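PDB 3L3S: enoyl-CoA hydratase/isomerase family protein from Ruegeria pomeroyi, which probably acts as a hydro-lyase of the crotonase superfamily, perhaps on acyl-CoA substrates in fatty acid metabolism. Local coordinates for residues L30-L42 against D88-L100. Numbering follows the deposited sequence.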
loop_
_atom_site.group_PDB
_atom_site.type_symbol
_atom_site.label_atom_id
_atom_site.label_comp_id
_atom_site.label_asym_id
_atom_site.label_seq_id
_atom_site.Cartn_x
_atom_site.Cartn_y
_atom_site.Cartn_z
ATOM N N LEU B 30 19.170 7.956 20.205
ATOM C CA LEU B 30 18.726 6.659 20.682
ATOM C C LEU B 30 19.950 5.834 21.072
ATOM O O LEU B 30 20.385 4.934 20.340
ATOM C CB LEU B 30 17.875 5.939 19.629
ATOM C CG LEU B 30 16.504 6.554 19.338
ATOM C CD1 LEU B 30 15.944 6.013 18.059
ATOM C CD2 LEU B 30 15.540 6.307 20.468
ATOM N N SER B 31 20.554 6.209 22.202
ATOM C CA SER B 31 21.695 5.487 22.762
ATOM C C SER B 31 21.099 4.242 23.443
ATOM O O SER B 31 19.869 4.095 23.491
ATOM C CB SER B 31 22.438 6.362 23.781
ATOM O OG SER B 31 21.617 6.736 24.873
ATOM N N ARG B 32 21.940 3.355 23.973
ATOM C CA ARG B 32 21.436 2.153 24.634
ATOM C C ARG B 32 20.616 2.495 25.885
ATOM O O ARG B 32 19.575 1.882 26.135
ATOM C CB ARG B 32 22.587 1.186 24.936
ATOM C CG ARG B 32 22.171 -0.177 25.498
ATOM C CD ARG B 32 21.179 -0.944 24.604
ATOM N NE ARG B 32 20.569 -2.052 25.335
ATOM C CZ ARG B 32 19.479 -1.952 26.093
ATOM N NH1 ARG B 32 18.849 -0.794 26.221
ATOM N NH2 ARG B 32 19.031 -3.014 26.743
ATOM N N ALA B 33 21.025 3.558 26.578
ATOM C CA ALA B 33 20.352 4.025 27.790
ATOM C C ALA B 33 19.034 4.743 27.486
ATOM O O ALA B 33 18.151 4.797 28.337
ATOM C CB ALA B 33 21.287 4.936 28.592
HETATM N N MSE B 34 18.923 5.294 26.274
HETATM C CA MSE B 34 17.717 6.002 25.831
HETATM C C MSE B 34 16.664 4.986 25.393
HETATM O O MSE B 34 15.480 5.144 25.698
HETATM C CB MSE B 34 18.041 6.993 24.696
HETATM C CG MSE B 34 16.840 7.736 24.089
HETATM SE SE MSE B 34 15.915 8.971 25.282
HETATM C CE MSE B 34 16.780 10.609 24.696
ATOM N N ILE B 35 17.113 3.937 24.706
ATOM C CA ILE B 35 16.248 2.854 24.242
ATOM C C ILE B 35 15.652 2.138 25.462
ATOM O O ILE B 35 14.459 1.861 25.484
ATOM C CB ILE B 35 17.032 1.872 23.331
ATOM C CG1 ILE B 35 17.347 2.556 21.996
ATOM C CG2 ILE B 35 16.249 0.564 23.096
ATOM C CD1 ILE B 35 18.472 1.913 21.216
ATOM N N ALA B 36 16.477 1.923 26.488
ATOM C CA ALA B 36 16.051 1.264 27.730
ATOM C C ALA B 36 15.042 2.131 28.478
ATOM O O ALA B 36 14.022 1.625 28.932
ATOM C CB ALA B 36 17.256 0.956 28.625
ATOM N N ALA B 37 15.298 3.445 28.515
ATOM C CA ALA B 37 14.416 4.417 29.173
ATOM C C ALA B 37 13.071 4.496 28.457
ATOM O O ALA B 37 12.023 4.550 29.103
ATOM C CB ALA B 37 15.061 5.790 29.215
ATOM N N LEU B 38 13.109 4.450 27.123
ATOM C CA LEU B 38 11.895 4.501 26.308
ATOM C C LEU B 38 11.091 3.227 26.427
ATOM O O LEU B 38 9.865 3.276 26.407
ATOM C CB LEU B 38 12.218 4.768 24.842
ATOM C CG LEU B 38 12.392 6.214 24.372
ATOM C CD1 LEU B 38 12.978 6.199 22.966
ATOM C CD2 LEU B 38 11.051 6.960 24.394
ATOM N N HIS B 39 11.781 2.101 26.610
ATOM C CA HIS B 39 11.116 0.812 26.741
ATOM C C HIS B 39 10.506 0.635 28.129
ATOM O O HIS B 39 9.411 0.091 28.251
ATOM C CB HIS B 39 12.075 -0.331 26.402
ATOM C CG HIS B 39 11.414 -1.531 25.794
ATOM N ND1 HIS B 39 12.136 -2.563 25.238
ATOM C CD2 HIS B 39 10.111 -1.898 25.704
ATOM C CE1 HIS B 39 11.310 -3.516 24.844
ATOM N NE2 HIS B 39 10.076 -3.137 25.115
ATOM N N ASP B 40 11.190 1.155 29.149
ATOM C CA ASP B 40 10.728 1.094 30.533
ATOM C C ASP B 40 9.460 1.923 30.699
ATOM O O ASP B 40 8.524 1.506 31.380
ATOM C CB ASP B 40 11.810 1.618 31.484
ATOM C CG ASP B 40 12.487 0.509 32.263
ATOM O OD1 ASP B 40 13.713 0.309 32.081
ATOM O OD2 ASP B 40 11.792 -0.165 33.062
ATOM N N ALA B 41 9.423 3.056 30.001
ATOM C CA ALA B 41 8.292 3.983 30.019
ATOM C C ALA B 41 7.072 3.400 29.304
ATOM O O ALA B 41 5.932 3.697 29.658
ATOM C CB ALA B 41 8.697 5.308 29.377
ATOM N N LEU B 42 7.339 2.555 28.312
ATOM C CA LEU B 42 6.311 1.897 27.518
ATOM C C LEU B 42 5.733 0.667 28.233
ATOM O O LEU B 42 4.525 0.437 28.173
ATOM C CB LEU B 42 6.875 1.518 26.144
ATOM C CG LEU B 42 5.946 0.847 25.133
ATOM C CD1 LEU B 42 4.851 1.813 24.691
ATOM C CD2 LEU B 42 6.760 0.371 23.966
ATOM N N ASP B 88 23.704 -6.000 20.960
ATOM C CA ASP B 88 22.828 -5.714 22.099
ATOM C C ASP B 88 21.978 -4.473 21.795
ATOM O O ASP B 88 20.775 -4.453 22.084
ATOM C CB ASP B 88 23.670 -5.505 23.371
ATOM C CG ASP B 88 22.850 -5.013 24.549
ATOM O OD1 ASP B 88 22.190 -5.838 25.209
ATOM O OD2 ASP B 88 22.843 -3.789 24.788
ATOM N N LEU B 89 22.616 -3.478 21.170
ATOM C CA LEU B 89 21.998 -2.205 20.795
ATOM C C LEU B 89 20.824 -2.380 19.838
ATOM O O LEU B 89 19.714 -1.970 20.157
ATOM C CB LEU B 89 23.050 -1.252 20.182
ATOM C CG LEU B 89 22.673 0.145 19.658
ATOM C CD1 LEU B 89 22.269 1.075 20.787
ATOM C CD2 LEU B 89 23.848 0.737 18.903
ATOM N N PHE B 90 21.077 -3.040 18.708
ATOM C CA PHE B 90 20.062 -3.278 17.687
ATOM C C PHE B 90 18.928 -4.230 18.082
ATOM O O PHE B 90 17.772 -3.979 17.721
ATOM C CB PHE B 90 20.714 -3.692 16.363
ATOM C CG PHE B 90 21.637 -2.647 15.781
ATOM C CD1 PHE B 90 21.307 -1.275 15.820
ATOM C CD2 PHE B 90 22.865 -3.025 15.219
ATOM C CE1 PHE B 90 22.199 -0.289 15.310
ATOM C CE2 PHE B 90 23.767 -2.054 14.703
ATOM C CZ PHE B 90 23.430 -0.682 14.753
ATOM N N GLU B 91 19.247 -5.289 18.843
ATOM C CA GLU B 91 18.236 -6.249 19.319
ATOM C C GLU B 91 17.284 -5.592 20.323
ATOM O O GLU B 91 16.079 -5.887 20.339
ATOM C CB GLU B 91 18.885 -7.501 19.933
ATOM C CG GLU B 91 19.362 -8.529 18.890
ATOM C CD GLU B 91 20.281 -9.631 19.441
ATOM O OE1 GLU B 91 20.780 -10.421 18.614
ATOM O OE2 GLU B 91 20.521 -9.716 20.670
ATOM N N ALA B 92 17.824 -4.654 21.106
ATOM C CA ALA B 92 17.039 -3.916 22.094
ATOM C C ALA B 92 16.236 -2.826 21.401
ATOM O O ALA B 92 15.123 -2.505 21.831
ATOM C CB ALA B 92 17.931 -3.318 23.144
ATOM N N CYS B 93 16.798 -2.280 20.320
ATOM C CA CYS B 93 16.126 -1.244 19.542
ATOM C C CYS B 93 14.945 -1.854 18.798
ATOM O O CYS B 93 13.873 -1.268 18.778
ATOM C CB CYS B 93 17.073 -0.580 18.544
ATOM S SG CYS B 93 16.257 0.674 17.544
ATOM N N SER B 94 15.145 -3.056 18.251
ATOM C CA SER B 94 14.108 -3.790 17.525
ATOM C C SER B 94 12.997 -4.236 18.462
ATOM O O SER B 94 11.821 -4.191 18.093
ATOM C CB SER B 94 14.693 -5.005 16.812
ATOM O OG SER B 94 15.486 -4.614 15.706
ATOM N N ALA B 95 13.370 -4.596 19.691
ATOM C CA ALA B 95 12.400 -5.033 20.705
ATOM C C ALA B 95 11.486 -3.886 21.141
ATOM O O ALA B 95 10.310 -4.105 21.431
ATOM C CB ALA B 95 13.114 -5.642 21.914
ATOM N N LEU B 96 12.034 -2.667 21.149
ATOM C CA LEU B 96 11.293 -1.455 21.511
ATOM C C LEU B 96 10.313 -1.102 20.397
ATOM O O LEU B 96 9.103 -0.962 20.639
ATOM C CB LEU B 96 12.255 -0.284 21.753
ATOM C CG LEU B 96 11.749 1.169 21.692
ATOM C CD1 LEU B 96 10.908 1.520 22.905
ATOM C CD2 LEU B 96 12.930 2.110 21.565
HETATM N N MSE B 97 10.838 -1.057 19.175
HETATM C CA MSE B 97 10.064 -0.706 17.989
HETATM C C MSE B 97 8.925 -1.666 17.688
HETATM O O MSE B 97 7.877 -1.245 17.204
HETATM C CB MSE B 97 10.984 -0.572 16.780
HETATM C CG MSE B 97 12.091 0.442 16.953
HETATM SE SE MSE B 97 11.437 2.227 17.190
HETATM C CE MSE B 97 13.132 3.139 17.536
ATOM N N LEU B 98 9.117 -2.934 18.059
ATOM C CA LEU B 98 8.117 -3.988 17.877
ATOM C C LEU B 98 6.975 -3.725 18.854
ATOM O O LEU B 98 5.832 -3.517 18.436
ATOM C CB LEU B 98 8.727 -5.368 18.163
ATOM C CG LEU B 98 8.675 -6.486 17.113
ATOM C CD1 LEU B 98 9.308 -7.758 17.690
ATOM C CD2 LEU B 98 7.244 -6.753 16.650
ATOM N N ASP B 99 7.333 -3.641 20.138
ATOM C CA ASP B 99 6.414 -3.370 21.255
ATOM C C ASP B 99 5.602 -2.081 21.079
ATOM O O ASP B 99 4.455 -2.013 21.509
ATOM C CB ASP B 99 7.211 -3.239 22.560
ATOM C CG ASP B 99 7.385 -4.551 23.298
ATOM O OD1 ASP B 99 7.144 -5.646 22.730
ATOM O OD2 ASP B 99 7.779 -4.475 24.478
ATOM N N LEU B 100 6.233 -1.068 20.477
ATOM C CA LEU B 100 5.631 0.239 20.221
ATOM C C LEU B 100 4.619 0.218 19.069
ATOM O O LEU B 100 3.583 0.892 19.133
ATOM C CB LEU B 100 6.734 1.284 19.974
ATOM C CG LEU B 100 6.335 2.738 19.696
ATOM C CD1 LEU B 100 5.607 3.323 20.902
ATOM C CD2 LEU B 100 7.550 3.565 19.329
#
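Leu96 CA lies over one face of the His39 imidazole, a CH-pi contact 4.0 Å from the ring centroid, while Asp99 OD2 meets the ring edge at NE2. That hydrogen bond, 2.7 Å from NE2 to OD2, is nearly straight (175°) and in the ring plane. It nevertheless reaches the carboxylate from above, the two planes standing 79° apart. The Arg32 guanidinium repeats the scheme: the methyl of Ala92 sits over its centre, CB 3.6 Å from CZ, and Asp88 OD2 takes the edge. Here NE donates to OD2 at 2.9 Å in a bent salt bridge, coming in on the syn side but tilted out of the carboxylate plane. The bend at chi2 sends the arginine chain toward the C-terminal end of its helix and lays the guanidinium over Ala92, with NE still within reach of Asp88.

Between these polar pairs, Ile35 is a knob in the hole formed by Leu89, Ala92, Cys93 and Leu96. Its CG2, anti to the backbone N, packs 4.0 Å from Leu96 CD2, and its CD1 is 3.9 Å from both Leu89 CD1 and Cys93 CB. The axes of segments 32-42 and 88-100 approach to 9.7 Å at 27°, packing helix 32-45 beside helix 84-101. The former rests on strands 9-14 and 17-22 through Leu38, whereas the latter reaches Thr236 of a neighbouring subunit through a hydrogen bond from Ser94. In each flat group one N-H at the edge is thus bonded to a carboxylate while carbon covers one face; Asp99 holds the proton on His39 NE2 and may stabilise a positive charge on the ring if ND1 is also protonated.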